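Local coordinates for protein putative succinylglutamate desuccinylase / aspartoacylase (Shewanella amazonensis, PDB 3FMC) that probably works as a zinc-dependent hydrolase of the succinylglutamate desuccinylase/aspartoacylase family, acting on ester bonds, at residues R291-P296 with T356-V361. Numbering follows the deposited sequence.
Sequences RKFHAP and TELYKV
F293 and L358 run alongside each other, with L358 CD1 at the edge of the phenyl ring, 3.9 Å from F293 CE2. L358 CD1 also lies 3.7 Å from A295 CA. With CG anti to the backbone N (chi1 -176°), the F293 ring is set beside L358, its CD2/CE2 edge against L358 CB and CD1, and L317, L337 and P338 add to this apolar cluster. L358 belongs to a classic beta bulge in the antiparallel pairing of strands 290-294 and 357-363, in which L358 and Y359 both face F293. F293 O accepts two bonds in the carbonyl plane, a bent one from L358 N (2.8 Å, N-H...O 137°) and a straighter, longer one from Y359 N (3.2 Å). Across from H294, the E357 carboxylate is turned 71° from the imidazole plane, and one water joins them, lying in that plane 2.8 Å from H294 NE2 and donating to E357 OE1. A hydrogen bond from H294 ND1 to W146 O of a second subunit, with the water at NE2, probably holds the ring's rotation. R291 pairs with V361 through two backbone bonds, while its bent side chain leads away to a cation-pi contact with the same W146.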
loop_
_atom_site.group_PDB
_atom_site.type_symbol
_atom_site.label_atom_id
_atom_site.label_comp_id
_atom_site.label_asym_id
_atom_site.label_seq_id
_atom_site.Cartn_x
_atom_site.Cartn_y
_atom_site.Cartn_z
ATOM N N ARG C 291 -20.851 -17.707 -9.134
ATOM C CA ARG C 291 -19.541 -18.348 -9.083
ATOM C C ARG C 291 -18.352 -17.422 -9.333
ATOM O O ARG C 291 -18.424 -16.506 -10.150
ATOM C CB ARG C 291 -19.511 -19.440 -10.170
ATOM C CG ARG C 291 -20.712 -20.397 -10.140
ATOM C CD ARG C 291 -20.895 -21.084 -8.816
ATOM N NE ARG C 291 -19.737 -21.894 -8.409
ATOM C CZ ARG C 291 -19.486 -23.147 -8.817
ATOM N NH1 ARG C 291 -20.296 -23.772 -9.672
ATOM N NH2 ARG C 291 -18.396 -23.784 -8.374
ATOM N N LYS C 292 -17.247 -17.725 -8.664
ATOM C CA LYS C 292 -16.002 -16.998 -8.769
ATOM C C LYS C 292 -15.052 -17.836 -9.634
ATOM O O LYS C 292 -14.771 -19.010 -9.335
ATOM C CB LYS C 292 -15.398 -16.780 -7.384
ATOM C CG LYS C 292 -16.257 -15.966 -6.436
ATOM C CD LYS C 292 -15.724 -16.003 -5.024
ATOM C CE LYS C 292 -16.647 -15.400 -4.026
ATOM N NZ LYS C 292 -16.035 -15.336 -2.631
ATOM N N PHE C 293 -14.601 -17.236 -10.704
ATOM C CA PHE C 293 -13.647 -17.839 -11.602
ATOM C C PHE C 293 -12.239 -17.252 -11.325
ATOM O O PHE C 293 -11.974 -16.057 -11.585
ATOM C CB PHE C 293 -14.058 -17.657 -13.058
ATOM C CG PHE C 293 -13.132 -18.359 -14.017
ATOM C CD1 PHE C 293 -13.300 -19.702 -14.282
ATOM C CD2 PHE C 293 -12.052 -17.704 -14.584
ATOM C CE1 PHE C 293 -12.412 -20.379 -15.148
ATOM C CE2 PHE C 293 -11.170 -18.378 -15.437
ATOM C CZ PHE C 293 -11.356 -19.699 -15.711
ATOM N N HIS C 294 -11.333 -18.103 -10.812
ATOM C CA HIS C 294 -9.943 -17.702 -10.461
ATOM C C HIS C 294 -8.916 -18.085 -11.543
ATOM O O HIS C 294 -9.070 -19.107 -12.219
ATOM C CB HIS C 294 -9.545 -18.325 -9.104
ATOM C CG HIS C 294 -10.503 -18.007 -7.989
ATOM N ND1 HIS C 294 -11.595 -18.797 -7.698
ATOM C CD2 HIS C 294 -10.550 -16.980 -7.111
ATOM C CE1 HIS C 294 -12.260 -18.282 -6.683
ATOM N NE2 HIS C 294 -11.653 -17.176 -6.307
ATOM N N ALA C 295 -7.852 -17.294 -11.695
ATOM C CA ALA C 295 -6.850 -17.567 -12.692
ATOM C C ALA C 295 -6.205 -18.954 -12.408
ATOM O O ALA C 295 -5.708 -19.184 -11.305
ATOM C CB ALA C 295 -5.777 -16.463 -12.694
ATOM N N PRO C 296 -6.248 -19.874 -13.374
ATOM C CA PRO C 296 -5.602 -21.179 -13.206
ATOM C C PRO C 296 -4.092 -21.144 -13.337
ATOM O O PRO C 296 -3.420 -22.085 -12.932
ATOM C CB PRO C 296 -6.202 -22.009 -14.355
ATOM C CG PRO C 296 -6.564 -20.994 -15.416
ATOM C CD PRO C 296 -6.955 -19.773 -14.681
ATOM N N THR C 356 -5.778 -15.301 -8.706
ATOM C CA THR C 356 -6.425 -14.004 -8.682
ATOM C C THR C 356 -7.840 -14.175 -9.223
ATOM O O THR C 356 -8.050 -14.931 -10.179
ATOM C CB THR C 356 -5.662 -12.929 -9.467
ATOM O OG1 THR C 356 -4.318 -12.880 -9.002
ATOM C CG2 THR C 356 -6.359 -11.553 -9.243
ATOM N N GLU C 357 -8.822 -13.535 -8.586
ATOM C CA GLU C 357 -10.209 -13.702 -9.032
ATOM C C GLU C 357 -10.400 -12.933 -10.337
ATOM O O GLU C 357 -10.354 -11.703 -10.371
ATOM C CB GLU C 357 -11.172 -13.234 -7.978
ATOM C CG GLU C 357 -12.665 -13.454 -8.326
ATOM C CD GLU C 357 -13.576 -12.675 -7.398
ATOM O OE1 GLU C 357 -13.758 -13.044 -6.211
ATOM O OE2 GLU C 357 -14.125 -11.684 -7.876
ATOM N N LEU C 358 -10.609 -13.673 -11.409
ATOM C CA LEU C 358 -10.768 -13.080 -12.741
ATOM C C LEU C 358 -12.182 -12.566 -13.008
ATOM O O LEU C 358 -12.331 -11.446 -13.473
ATOM C CB LEU C 358 -10.352 -14.053 -13.856
ATOM C CG LEU C 358 -8.877 -14.181 -14.185
ATOM C CD1 LEU C 358 -8.682 -15.402 -15.119
ATOM C CD2 LEU C 358 -8.325 -12.875 -14.823
ATOM N N TYR C 359 -13.193 -13.366 -12.725
ATOM C CA TYR C 359 -14.578 -12.972 -12.935
ATOM C C TYR C 359 -15.488 -13.519 -11.872
ATOM O O TYR C 359 -15.133 -14.472 -11.204
ATOM C CB TYR C 359 -15.114 -13.582 -14.262
ATOM C CG TYR C 359 -14.776 -12.898 -15.595
ATOM C CD1 TYR C 359 -13.553 -13.093 -16.219
ATOM C CD2 TYR C 359 -15.727 -12.137 -16.272
ATOM C CE1 TYR C 359 -13.239 -12.515 -17.425
ATOM C CE2 TYR C 359 -15.452 -11.583 -17.495
ATOM C CZ TYR C 359 -14.213 -11.772 -18.084
ATOM O OH TYR C 359 -13.906 -11.206 -19.294
ATOM N N LYS C 360 -16.631 -12.851 -11.682
ATOM C CA LYS C 360 -17.787 -13.428 -10.993
ATOM C C LYS C 360 -18.877 -13.610 -12.085
ATOM O O LYS C 360 -19.117 -12.711 -12.912
ATOM C CB LYS C 360 -18.258 -12.626 -9.812
ATOM C CG LYS C 360 -17.276 -12.673 -8.641
ATOM C CD LYS C 360 -17.918 -11.970 -7.464
ATOM C CE LYS C 360 -17.019 -11.856 -6.351
ATOM N NZ LYS C 360 -17.852 -11.349 -5.227
ATOM N N VAL C 361 -19.470 -14.801 -12.083
ATOM C CA VAL C 361 -20.400 -15.237 -13.104
ATOM C C VAL C 361 -21.689 -15.795 -12.535
ATOM O O VAL C 361 -21.666 -16.671 -11.678
ATOM C CB VAL C 361 -19.712 -16.358 -13.964
ATOM C CG1 VAL C 361 -20.637 -16.833 -15.101
ATOM C CG2 VAL C 361 -18.387 -15.850 -14.500
HETATM O O HOH W 1 -12.256 -14.866 -4.871
#